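Local atomic coordinates of tannase (Fusobacterium nucleatum subsp. nucleatum ATCC 25586, PDB entry 6YQ4), a protein that hydrolyses gallotannins as a tannase, probably through an alpha/beta-hydrolase domain, and binds a magnesium ion. Residues N227-E233 and S251-L257; G347-K351 and D444-S448; S62-Y66 and S106-V110; S68-I73 and P154-N158; N387-A391 and S408-M412. One frame throughout, in Å; residues are numbered along the deposited sequence. Where two conformers were deposited one is given.

Contact 1. Residues N227-E233 and S251-L257; sequences NSYSRME and STVQGNL
Two donors grip the backbone oxygen of Arg231: Val253 N donates to Arg231 O at 3.0 Å, and the hydroxyl Thr252 OG1, also 3.0 Å from Arg231 O, donates from above the carbonyl plane. The Thr252 torsion explains the second bond, for chi1 of -165° sets OG1 anti to its own nitrogen and swings it across to the facing strand. Arg231 N returns a bond to Val253 O. At the far end the pairing closes with Leu257 N donating to Asn227 O at 2.7 Å, the shortest hydrogen bond between the segments. The arrangement is a two-stranded antiparallel sheet, 228-232 against 252-256, with segment axes 4.8 Å apart and at 173°; Tyr229-Gly255 and Arg231-Val253 are hydrogen-bonded pairs, Ser228-Asn256 and Ser230-Gln254 non-hydrogen-bonded ones. On the face carrying Tyr229 and Arg231, the tyrosine ring folds over the opposite strand. Its chi1 of 57° places CG between the backbone N and carbonyl carbon, and Gly255 CA makes a CH-pi contact 4.1 Å from the Tyr229 ring centroid. Farther round, Leu257 CD2 meets Tyr229 CD1 obliquely at 4.1 Å. Arg231 and Val253 run side by side, Arg231 CG touching Val253 CG1 at 3.7 Å, while the guanidinium continues to Ser352 OG and the backbone oxygen of Met350.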
# COMPACT_ATOMS: atom_id res chain seq x y z
N ASN A 227 -10.94 -23.85 6.14
CA ASN A 227 -10.10 -24.40 7.19
C ASN A 227 -8.85 -25.11 6.67
O ASN A 227 -8.11 -25.69 7.46
CB ASN A 227 -10.92 -25.36 8.07
CG ASN A 227 -11.98 -24.63 8.86
OD1 ASN A 227 -11.83 -23.45 9.20
ND2 ASN A 227 -13.08 -25.32 9.15
N SER A 228 -8.60 -25.07 5.37
CA SER A 228 -7.36 -25.57 4.80
C SER A 228 -6.68 -24.41 4.07
O SER A 228 -7.34 -23.71 3.30
CB SER A 228 -7.62 -26.73 3.85
OG SER A 228 -8.08 -26.24 2.61
N TYR A 229 -5.40 -24.20 4.34
CA TYR A 229 -4.67 -23.05 3.80
C TYR A 229 -3.56 -23.50 2.85
O TYR A 229 -3.20 -24.68 2.78
CB TYR A 229 -4.07 -22.20 4.94
CG TYR A 229 -3.13 -22.98 5.86
CD1 TYR A 229 -3.63 -23.68 6.96
CD2 TYR A 229 -1.76 -23.02 5.63
CE1 TYR A 229 -2.78 -24.40 7.79
CE2 TYR A 229 -0.91 -23.73 6.46
CZ TYR A 229 -1.43 -24.41 7.53
OH TYR A 229 -0.58 -25.12 8.35
N SER A 230 -3.03 -22.52 2.11
CA SER A 230 -1.77 -22.66 1.39
C SER A 230 -1.26 -21.27 1.04
O SER A 230 -2.02 -20.41 0.60
CB SER A 230 -1.89 -23.51 0.12
OG SER A 230 -2.94 -23.08 -0.69
N ARG A 231 0.04 -21.07 1.23
CA ARG A 231 0.66 -19.76 1.16
C ARG A 231 2.15 -19.95 0.95
O ARG A 231 2.71 -21.01 1.25
CB ARG A 231 0.41 -18.95 2.44
CG ARG A 231 0.99 -19.64 3.73
CD ARG A 231 0.77 -18.76 4.98
NE ARG A 231 0.99 -19.48 6.23
CZ ARG A 231 0.04 -20.07 6.96
NH1 ARG A 231 -1.22 -20.05 6.56
NH2 ARG A 231 0.36 -20.70 8.09
N MET A 232 2.79 -18.91 0.45
CA MET A 232 4.24 -18.92 0.44
C MET A 232 4.72 -18.60 1.85
O MET A 232 4.08 -17.83 2.58
CB MET A 232 4.79 -17.95 -0.60
CG MET A 232 4.65 -18.53 -2.00
SD MET A 232 4.62 -17.39 -3.40
CE MET A 232 4.92 -18.55 -4.75
N GLU A 233 5.80 -19.25 2.25
CA GLU A 233 6.38 -19.02 3.56
C GLU A 233 7.19 -17.74 3.52
O GLU A 233 8.16 -17.63 2.75
CB GLU A 233 7.23 -20.22 3.97
CG GLU A 233 8.25 -19.95 5.05
CD GLU A 233 9.33 -21.02 5.09
OE1 GLU A 233 10.50 -20.73 4.76
OE2 GLU A 233 8.98 -22.17 5.44
N SER A 251 9.11 -21.52 -1.75
CA SER A 251 8.53 -22.73 -1.21
C SER A 251 7.20 -22.41 -0.53
O SER A 251 6.94 -21.28 -0.10
CB SER A 251 9.49 -23.40 -0.23
OG SER A 251 9.93 -22.48 0.75
N THR A 252 6.34 -23.42 -0.44
CA THR A 252 4.95 -23.23 -0.06
C THR A 252 4.60 -24.15 1.10
O THR A 252 5.06 -25.29 1.16
CB THR A 252 4.03 -23.47 -1.29
OG1 THR A 252 2.72 -22.96 -1.03
CG2 THR A 252 3.94 -24.95 -1.64
N VAL A 253 3.81 -23.64 2.04
CA VAL A 253 3.34 -24.42 3.18
C VAL A 253 1.83 -24.56 3.08
O VAL A 253 1.13 -23.64 2.63
CB VAL A 253 3.78 -23.79 4.52
CG1 VAL A 253 3.31 -22.38 4.63
CG2 VAL A 253 3.29 -24.62 5.71
N GLN A 254 1.32 -25.73 3.47
CA GLN A 254 -0.10 -26.01 3.42
C GLN A 254 -0.47 -26.98 4.53
O GLN A 254 0.35 -27.80 4.96
CB GLN A 254 -0.54 -26.57 2.06
CG GLN A 254 0.37 -27.65 1.51
CD GLN A 254 1.65 -27.10 0.92
OE1 GLN A 254 1.64 -26.06 0.26
NE2 GLN A 254 2.76 -27.78 1.15
N GLY A 255 -1.71 -26.88 4.96
CA GLY A 255 -2.20 -27.74 6.02
C GLY A 255 -3.63 -27.37 6.34
O GLY A 255 -4.30 -26.70 5.56
N ASN A 256 -4.09 -27.80 7.51
CA ASN A 256 -5.44 -27.57 8.00
C ASN A 256 -5.40 -26.83 9.33
O ASN A 256 -4.62 -27.17 10.22
CB ASN A 256 -6.18 -28.90 8.16
CG ASN A 256 -6.32 -29.65 6.85
OD1 ASN A 256 -5.83 -30.77 6.71
ND2 ASN A 256 -7.00 -29.04 5.89
N LEU A 257 -6.27 -25.84 9.47
CA LEU A 257 -6.37 -25.08 10.71
C LEU A 257 -6.61 -26.00 11.91
O LEU A 257 -7.46 -26.90 11.87
CB LEU A 257 -7.51 -24.06 10.62
CG LEU A 257 -7.40 -22.82 9.71
CD1 LEU A 257 -8.54 -21.80 10.01
CD2 LEU A 257 -6.04 -22.17 9.85

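Contact 2. Residues G347-K351 and D444-S448; sequences GDRMK and DKDTS. With GOL (glycerol), chain D.
Lys445, Met350 and Asp446 bury the most surface where loops 347-351 and 444-448 meet. Lys445 reaches out fully extended beyond CG, bringing NZ to 3.0 Å from Asp348 O, above that carbonyl plane (52° out of it) and not on a lone pair. A water bonded to Lys445 NZ also makes a weak bond to Gly347 O. Met350 CB packs 3.9 Å from Lys445 CB. With chi1 at -160°, Met350 CG is anti to its nitrogen, and the thioether runs on to the Asp446 carboxylate: Met350 SD touches Asp446 OD1 at 3.2 Å, a contact and not a hydrogen bond, with CE alongside. Asp446 OD2 accepts from O3 of a glycerol, probably from the crystallisation liquor, at 2.7 Å and forms a salt bridge with Arg246. Lys351 takes the backbone of the same residue: NZ meets Asp446 O in the carbonyl plane, on a lone pair, at 3.0 Å, and donates to two glycerol hydroxyls. Asp444 OD1 closes an Asx turn on Asp446 N, while its OD2 bonds His476, consistent with a Ser-His-Asp triad. The 444-448 loop links strand 435-439 to helix 450-461; helix 212-223 borders it through Tyr219 and Tyr223, and strand 228-232 flanks Arg349.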
# COMPACT_ATOMS: atom_id res chain seq x y z
N GLY A 347 -11.05 -20.93 -3.34
CA GLY A 347 -9.67 -21.32 -3.17
C GLY A 347 -9.41 -21.82 -1.75
O GLY A 347 -10.29 -21.87 -0.89
N ASP A 348 -8.16 -22.20 -1.51
CA ASP A 348 -7.68 -22.36 -0.14
C ASP A 348 -7.41 -20.99 0.45
O ASP A 348 -7.01 -20.07 -0.24
CB ASP A 348 -6.38 -23.16 -0.09
CG ASP A 348 -6.60 -24.65 -0.08
OD1 ASP A 348 -7.73 -25.14 0.13
OD2 ASP A 348 -5.61 -25.34 -0.31
N ARG A 349 -7.62 -20.86 1.75
CA ARG A 349 -7.25 -19.63 2.44
C ARG A 349 -5.73 -19.48 2.42
O ARG A 349 -5.00 -20.45 2.26
CB ARG A 349 -7.79 -19.63 3.88
CG ARG A 349 -6.75 -19.49 4.99
CD ARG A 349 -7.17 -20.14 6.33
NE ARG A 349 -8.56 -19.89 6.72
CZ ARG A 349 -8.95 -19.02 7.65
NH1 ARG A 349 -10.24 -18.88 7.92
NH2 ARG A 349 -8.07 -18.27 8.30
N MET A 350 -5.26 -18.24 2.57
CA MET A 350 -3.82 -17.99 2.60
C MET A 350 -3.28 -17.87 4.02
O MET A 350 -2.58 -18.77 4.50
CB MET A 350 -3.50 -16.71 1.84
CG MET A 350 -2.07 -16.64 1.42
SD MET A 350 -1.59 -15.00 0.92
CE MET A 350 -0.01 -14.81 1.77
N LYS A 351 -3.56 -16.77 4.70
CA LYS A 351 -3.02 -16.58 6.03
C LYS A 351 -3.89 -17.30 7.06
O LYS A 351 -5.07 -17.55 6.84
CB LYS A 351 -2.93 -15.09 6.35
CG LYS A 351 -2.14 -14.30 5.31
CD LYS A 351 -1.66 -12.96 5.84
CE LYS A 351 -0.76 -12.30 4.81
NZ LYS A 351 -0.58 -10.83 5.07
N ASP A 444 -6.73 -12.06 -4.66
CA ASP A 444 -5.72 -11.61 -3.70
C ASP A 444 -6.19 -11.92 -2.29
O ASP A 444 -7.16 -11.32 -1.79
CB ASP A 444 -5.46 -10.12 -3.88
CG ASP A 444 -4.28 -9.61 -3.06
OD1 ASP A 444 -3.94 -10.20 -2.01
OD2 ASP A 444 -3.69 -8.60 -3.49
N LYS A 445 -5.50 -12.83 -1.61
CA LYS A 445 -5.87 -13.20 -0.25
C LYS A 445 -4.80 -12.81 0.75
O LYS A 445 -4.81 -13.32 1.87
CB LYS A 445 -6.19 -14.68 -0.17
CG LYS A 445 -7.33 -15.08 -1.09
CD LYS A 445 -7.63 -16.59 -0.97
CE LYS A 445 -8.77 -17.00 -1.87
NZ LYS A 445 -8.69 -18.46 -2.15
N ASP A 446 -3.91 -11.88 0.39
CA ASP A 446 -2.95 -11.38 1.37
C ASP A 446 -3.63 -10.51 2.40
O ASP A 446 -3.16 -10.41 3.54
CB ASP A 446 -1.82 -10.63 0.69
CG ASP A 446 -0.75 -11.57 0.12
OD1 ASP A 446 -1.06 -12.40 -0.78
OD2 ASP A 446 0.41 -11.49 0.57
N THR A 447 -4.73 -9.87 2.01
CA THR A 447 -5.61 -9.18 2.93
C THR A 447 -7.03 -9.31 2.42
O THR A 447 -7.27 -9.68 1.27
CB THR A 447 -5.23 -7.70 3.11
OG1 THR A 447 -6.01 -7.15 4.18
CG2 THR A 447 -5.50 -6.90 1.85
N SER A 448 -7.98 -9.06 3.31
CA SER A 448 -9.38 -9.08 2.94
C SER A 448 -9.71 -7.98 1.93
O SER A 448 -9.27 -6.84 2.08
CB SER A 448 -10.21 -8.89 4.21
OG SER A 448 -11.57 -9.17 3.95
C1 GOL D . 2.84 -6.96 3.75
O1 GOL D . 3.28 -6.54 5.01
C2 GOL D . 2.52 -8.50 3.92
O2 GOL D . 1.44 -8.76 4.78
C3 GOL D . 2.26 -9.08 2.52
O3 GOL D . 1.23 -10.04 2.71
O HOH W 1 -10.56 -19.20 0.02

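Contact 3. Residues S62-Y66 and S106-V110; sequences SIGSY and SKGYV
Tyr66 reaches across to segment 106-110 with CB, one ring edge and the hydroxyl. Its CB lies 3.9 Å from Gly108 O, and chi1 of -63°, setting CG anti to the carbonyl carbon, sends the ring past the glycine toward Tyr109. Next along the side chain, Tyr66 CD1 comes to 3.4 Å from Lys107 O, which sits at the ring edge near its plane. Tyr66 CE1 follows, 3.8 Å from Tyr109 CZ and above the face of that ring, displaced toward its rim. The pair is therefore T-shaped: the edge of Tyr66 addresses the face of Tyr109, with centroids 5.3 Å apart and planes at 69°. At the tip, Tyr66 OH comes within 3.5 Å of Tyr109 OH. Asp490 OD1 of helix 482-493 accepts a bond from Tyr109 OH and a weak one from Tyr66 OH, so both phenols share one carboxylate oxygen. Beside the rings, Ile63 uses its CG2 branch, which meets Gly108 CA at 3.5 Å and covers the bare glycine backbone. Ile63 and Tyr66 are held at the ends of a type II' turn by bonds in both directions between their backbone N and O atoms. Facing them, Gly108, with a positive phi of 90°, terminates helix 100-106 in a Schellman motif, from which the chain passes into strand 110-114 of the central, mostly parallel sheet, as expected of an alpha/beta-hydrolase fold.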
# COMPACT_ATOMS: atom_id res chain seq x y z
N SER A 62 9.17 19.80 -25.39
CA SER A 62 7.97 19.31 -24.75
C SER A 62 7.84 17.82 -24.97
O SER A 62 8.32 17.28 -25.97
CB SER A 62 6.73 20.03 -25.29
OG SER A 62 6.43 21.18 -24.52
N ILE A 63 7.18 17.15 -24.03
CA ILE A 63 6.76 15.76 -24.19
C ILE A 63 5.25 15.73 -24.01
O ILE A 63 4.73 15.80 -22.89
CB ILE A 63 7.44 14.82 -23.19
CG1 ILE A 63 8.97 14.89 -23.33
CG2 ILE A 63 6.94 13.41 -23.40
CD1 ILE A 63 9.53 13.91 -24.32
N GLY A 64 4.53 15.60 -25.12
CA GLY A 64 3.08 15.71 -25.06
C GLY A 64 2.72 17.10 -24.57
O GLY A 64 3.30 18.10 -25.02
N SER A 65 1.79 17.17 -23.62
CA SER A 65 1.42 18.44 -23.00
C SER A 65 2.44 18.94 -21.99
O SER A 65 2.29 20.06 -21.51
CB SER A 65 0.06 18.30 -22.30
OG SER A 65 -0.81 17.44 -23.01
N TYR A 66 3.45 18.15 -21.65
CA TYR A 66 4.29 18.41 -20.48
C TYR A 66 5.60 19.10 -20.87
O TYR A 66 6.23 18.74 -21.87
CB TYR A 66 4.61 17.10 -19.74
CG TYR A 66 3.39 16.39 -19.15
CD1 TYR A 66 3.39 15.00 -18.98
CD2 TYR A 66 2.27 17.11 -18.74
CE1 TYR A 66 2.30 14.35 -18.44
CE2 TYR A 66 1.17 16.46 -18.20
CZ TYR A 66 1.18 15.08 -18.05
OH TYR A 66 0.10 14.44 -17.50
N SER A 106 8.96 8.06 -20.31
CA SER A 106 8.54 8.10 -21.71
C SER A 106 7.32 8.98 -21.90
O SER A 106 7.15 9.60 -22.96
CB SER A 106 8.24 6.69 -22.22
OG SER A 106 7.02 6.22 -21.66
N LYS A 107 6.45 9.05 -20.89
CA LYS A 107 5.27 9.90 -20.91
C LYS A 107 5.57 11.34 -20.49
O LYS A 107 4.63 12.14 -20.41
CB LYS A 107 4.19 9.30 -19.99
CG LYS A 107 3.48 8.09 -20.60
CD LYS A 107 2.78 8.51 -21.89
CE LYS A 107 2.58 7.35 -22.84
NZ LYS A 107 2.04 6.19 -22.10
N GLY A 108 6.82 11.67 -20.20
CA GLY A 108 7.16 13.05 -19.88
C GLY A 108 7.08 13.44 -18.42
O GLY A 108 7.13 14.64 -18.12
N TYR A 109 6.95 12.48 -17.50
CA TYR A 109 6.99 12.78 -16.07
C TYR A 109 8.42 12.95 -15.57
O TYR A 109 9.34 12.29 -16.04
CB TYR A 109 6.32 11.67 -15.25
CG TYR A 109 4.85 11.54 -15.53
CD1 TYR A 109 4.40 10.88 -16.67
CD2 TYR A 109 3.92 12.09 -14.68
CE1 TYR A 109 3.05 10.78 -16.95
CE2 TYR A 109 2.56 11.99 -14.96
CZ TYR A 109 2.14 11.34 -16.09
OH TYR A 109 0.79 11.25 -16.35
N VAL A 110 8.59 13.84 -14.60
CA VAL A 110 9.77 13.79 -13.76
C VAL A 110 9.59 12.66 -12.75
O VAL A 110 8.50 12.43 -12.22
CB VAL A 110 10.01 15.15 -13.07
CG1 VAL A 110 10.96 14.99 -11.88
CG2 VAL A 110 10.58 16.15 -14.05

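Contact 4. Residues S68-I73 and P154-N158; sequences SNNAPI and PGDAN. With MG (magnesium ion), chain E.
Ser68 O receives the backbone N of Gly155 at 3.0 Å, nearly straight at the hydrogen (172°) although the donor stands above the carbonyl plane. Here the loop entering strand 73-76 meets the loop entering strand 160-163, neighbouring parallel strands of the central sheet in an alpha/beta-hydrolase-like fold. The Ser68 hydroxyl oxygen OG also rests against Pro154 CB at 4.0 Å. Farther on, the backbone oxygens of Asn69 and Asn70 both approach Asp156 CB, each at 4.1 Å. Ala71 O then takes the second bond, from Asp156 N at 3.1 Å, with a more bent angle of 140° at the hydrogen. These two bonds hold the backbone on both sides of Gly155, whose phi of 99° suits glycine. Past Pro72, Ile73 turns its CG1 branch to the other loop: CG1 and CD1 both lie 3.7 Å from Asp156 O, and CD1 reaches on to the backbone N of Ala157. Asp156 OD1 closes an Asx turn by accepting from Asn158 N, and also accepts from Asn158 ND2 through its syn lone pair. The Gly155 carbonyl is one ligand of the magnesium site, to which Met153 O and Asp150 OD2 also belong, and Gly155 O lies 2.1 Å from the magnesium ion.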
# COMPACT_ATOMS: atom_id res chain seq x y z
N SER A 68 9.15 21.60 -19.01
CA SER A 68 10.04 21.64 -17.85
C SER A 68 9.48 22.41 -16.65
O SER A 68 10.08 22.34 -15.58
CB SER A 68 11.38 22.23 -18.27
OG SER A 68 11.93 22.94 -17.18
N ASN A 69 8.39 23.15 -16.81
CA ASN A 69 7.71 23.80 -15.68
C ASN A 69 6.38 23.15 -15.37
O ASN A 69 5.69 23.56 -14.43
CB ASN A 69 7.50 25.29 -15.97
CG ASN A 69 8.80 26.05 -16.03
OD1 ASN A 69 9.15 26.78 -15.10
ND2 ASN A 69 9.53 25.90 -17.13
N ASN A 70 6.03 22.10 -16.10
CA ASN A 70 4.69 21.56 -16.19
C ASN A 70 4.57 20.17 -15.61
O ASN A 70 3.52 19.82 -15.07
CB ASN A 70 4.28 21.47 -17.65
CG ASN A 70 2.86 21.72 -17.85
OD1 ASN A 70 2.17 22.12 -16.92
ND2 ASN A 70 2.39 21.50 -19.06
N ALA A 71 5.64 19.39 -15.71
CA ALA A 71 5.53 17.94 -15.66
C ALA A 71 5.09 17.48 -14.29
O ALA A 71 5.71 17.85 -13.28
CB ALA A 71 6.87 17.31 -16.03
N PRO A 72 4.05 16.67 -14.19
CA PRO A 72 3.79 15.93 -12.95
C PRO A 72 5.04 15.17 -12.50
O PRO A 72 5.89 14.80 -13.31
CB PRO A 72 2.66 14.97 -13.32
CG PRO A 72 2.05 15.54 -14.53
CD PRO A 72 3.09 16.34 -15.25
N ILE A 73 5.12 14.94 -11.19
CA ILE A 73 6.25 14.25 -10.58
C ILE A 73 5.73 12.89 -10.12
O ILE A 73 4.83 12.81 -9.28
CB ILE A 73 6.85 15.06 -9.42
CG1 ILE A 73 7.43 16.38 -9.95
CG2 ILE A 73 7.97 14.29 -8.70
CD1 ILE A 73 8.12 17.22 -8.91
N PRO A 154 13.27 20.98 -12.31
CA PRO A 154 12.22 20.86 -13.33
C PRO A 154 11.01 20.10 -12.79
O PRO A 154 11.12 19.26 -11.89
CB PRO A 154 12.91 20.10 -14.47
CG PRO A 154 14.35 20.47 -14.34
CD PRO A 154 14.60 20.61 -12.84
N GLY A 155 9.86 20.41 -13.35
CA GLY A 155 8.61 19.80 -12.91
C GLY A 155 7.84 20.69 -11.95
O GLY A 155 8.20 21.83 -11.67
N ASP A 156 6.75 20.13 -11.44
CA ASP A 156 5.81 20.85 -10.59
C ASP A 156 5.56 20.03 -9.33
O ASP A 156 4.88 19.01 -9.38
CB ASP A 156 4.50 21.10 -11.34
CG ASP A 156 3.47 21.84 -10.50
OD1 ASP A 156 3.85 22.41 -9.44
OD2 ASP A 156 2.29 21.86 -10.90
N ALA A 157 6.07 20.52 -8.19
CA ALA A 157 5.86 19.85 -6.91
C ALA A 157 4.40 19.84 -6.46
O ALA A 157 4.06 19.10 -5.54
CB ALA A 157 6.72 20.51 -5.83
N ASN A 158 3.54 20.62 -7.08
CA ASN A 158 2.12 20.59 -6.76
C ASN A 158 1.40 19.44 -7.42
O ASN A 158 0.17 19.33 -7.28
CB ASN A 158 1.46 21.90 -7.18
CG ASN A 158 2.04 23.07 -6.47
OD1 ASN A 158 1.94 23.16 -5.25
ND2 ASN A 158 2.67 23.97 -7.21
MG MG E . 9.73 22.59 -10.44

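Contact 5. Residues N387-A391 and S408-M412; sequences NNKAA and SIPKM
One side of helix 381-394 is met here by the chain that returns toward helix 415-420, and Pro410 is the residue that lies against it. The pyrrolidine ring sits over the backbone at the turn of Asn387 and Asn388: its CG approaches Asn388 N at 3.6 Å and Asn388 CA at 3.8 Å. Alongside, Pro410 CB meets Asn387 CB at 3.9 Å, so the asparagine joins this contact through its methylene. The Asn387 amide is engaged away from it, ND2 donating to Leu359 O. Asn388 adds its own CB, 4.1 Å from Pro410 CG. One turn farther along, Ala391 points its methyl toward segment 408-412, with Ala391 CB 3.6 Å from Ser408 O. Ile409 arrives from the flank: chi1 of 169° carries CG1 anti to the backbone N, and its CD1 ends 4.4 Å from Ala391 CB. Ala391 N donates to Asn387 O, the i to i+4 bond of the helix, and the two residues lie one turn apart on the same side. Phe384 of the same helix and His378 also touch Pro410. With no hydrogen bond joining the segments, and only 189 Å² buried, the two are held by van der Waals contact of aliphatic carbons with a helix surface.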
# COMPACT_ATOMS: atom_id res chain seq x y z
N ASN A 387 -2.88 -13.16 25.22
CA ASN A 387 -1.58 -13.44 25.82
C ASN A 387 -1.51 -12.90 27.25
O ASN A 387 -0.94 -13.55 28.14
CB ASN A 387 -0.47 -12.86 24.94
CG ASN A 387 -0.20 -13.72 23.72
OD1 ASN A 387 -0.12 -14.94 23.82
ND2 ASN A 387 -0.09 -13.09 22.56
N ASN A 388 -2.08 -11.73 27.47
CA ASN A 388 -2.10 -11.14 28.81
C ASN A 388 -2.86 -12.03 29.80
O ASN A 388 -2.43 -12.19 30.96
CB ASN A 388 -2.72 -9.75 28.72
CG ASN A 388 -2.60 -8.97 30.00
OD1 ASN A 388 -1.50 -8.63 30.43
ND2 ASN A 388 -3.74 -8.67 30.61
N LYS A 389 -3.98 -12.61 29.38
CA LYS A 389 -4.73 -13.51 30.25
C LYS A 389 -3.93 -14.78 30.54
O LYS A 389 -3.95 -15.30 31.66
CB LYS A 389 -6.09 -13.84 29.62
CG LYS A 389 -6.60 -15.27 29.81
CD LYS A 389 -7.40 -15.41 31.10
CE LYS A 389 -8.40 -16.57 31.06
NZ LYS A 389 -7.78 -17.86 30.66
N ALA A 390 -3.19 -15.27 29.54
CA ALA A 390 -2.36 -16.44 29.73
C ALA A 390 -1.22 -16.15 30.71
O ALA A 390 -0.85 -17.02 31.50
CB ALA A 390 -1.81 -16.91 28.39
N ALA A 391 -0.67 -14.94 30.67
CA ALA A 391 0.42 -14.61 31.58
C ALA A 391 -0.07 -14.49 33.02
O ALA A 391 0.60 -14.94 33.95
CB ALA A 391 1.09 -13.31 31.13
N SER A 408 6.72 -15.35 29.61
CA SER A 408 6.29 -14.38 28.60
C SER A 408 5.32 -13.35 29.16
O SER A 408 4.41 -13.70 29.91
CB SER A 408 5.64 -15.09 27.42
OG SER A 408 4.76 -16.10 27.87
N ILE A 409 5.51 -12.09 28.79
CA ILE A 409 4.55 -11.04 29.10
C ILE A 409 4.41 -10.16 27.86
O ILE A 409 5.42 -9.66 27.34
CB ILE A 409 4.97 -10.23 30.35
CG1 ILE A 409 4.12 -8.96 30.55
CG2 ILE A 409 6.47 -9.90 30.34
CD1 ILE A 409 2.68 -9.18 30.98
N PRO A 410 3.20 -9.95 27.33
CA PRO A 410 3.09 -9.32 26.02
C PRO A 410 3.29 -7.82 26.10
O PRO A 410 3.04 -7.18 27.12
CB PRO A 410 1.66 -9.67 25.59
CG PRO A 410 0.91 -9.75 26.88
CD PRO A 410 1.88 -10.28 27.90
N LYS A 411 3.76 -7.26 24.99
CA LYS A 411 3.88 -5.81 24.85
C LYS A 411 2.91 -5.31 23.80
O LYS A 411 2.66 -5.98 22.80
CB LYS A 411 5.31 -5.43 24.50
CG LYS A 411 6.21 -5.41 25.71
CD LYS A 411 7.67 -5.62 25.33
CE LYS A 411 8.38 -6.56 26.32
NZ LYS A 411 8.00 -6.31 27.76
N MET A 412 2.33 -4.13 24.05
CA MET A 412 1.39 -3.50 23.14
C MET A 412 2.00 -2.24 22.56
O MET A 412 2.54 -1.42 23.30
CB MET A 412 0.08 -3.17 23.85
CG MET A 412 -0.94 -2.45 22.95
SD MET A 412 -1.90 -3.56 21.90
CE MET A 412 -3.26 -3.92 22.99

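Contacts 3 and 4 form one neighbourhood, their centres 10 Å apart and joined by the bond from Val110 N to Pro72 O, while contacts 1 and 2 form a second on the opposite side of the chain's centre, linked by Ser230 N to Arg349 O. The first pair is partly buried, in loops leading into inner strands of the central sheet; contacts 1, 2 and 5 are surface contacts. Backbone pairing dominates contact 1, lysine-to-carbonyl bonds contact 2, aromatic packing contact 3, and backbone bonds beside a metal contact 4. Contact 5, nested in the loop closed by contact 2, has no hydrogen bond between its segments and rests on van der Waals contact, about 16 Å from contact 1 between nearest atoms.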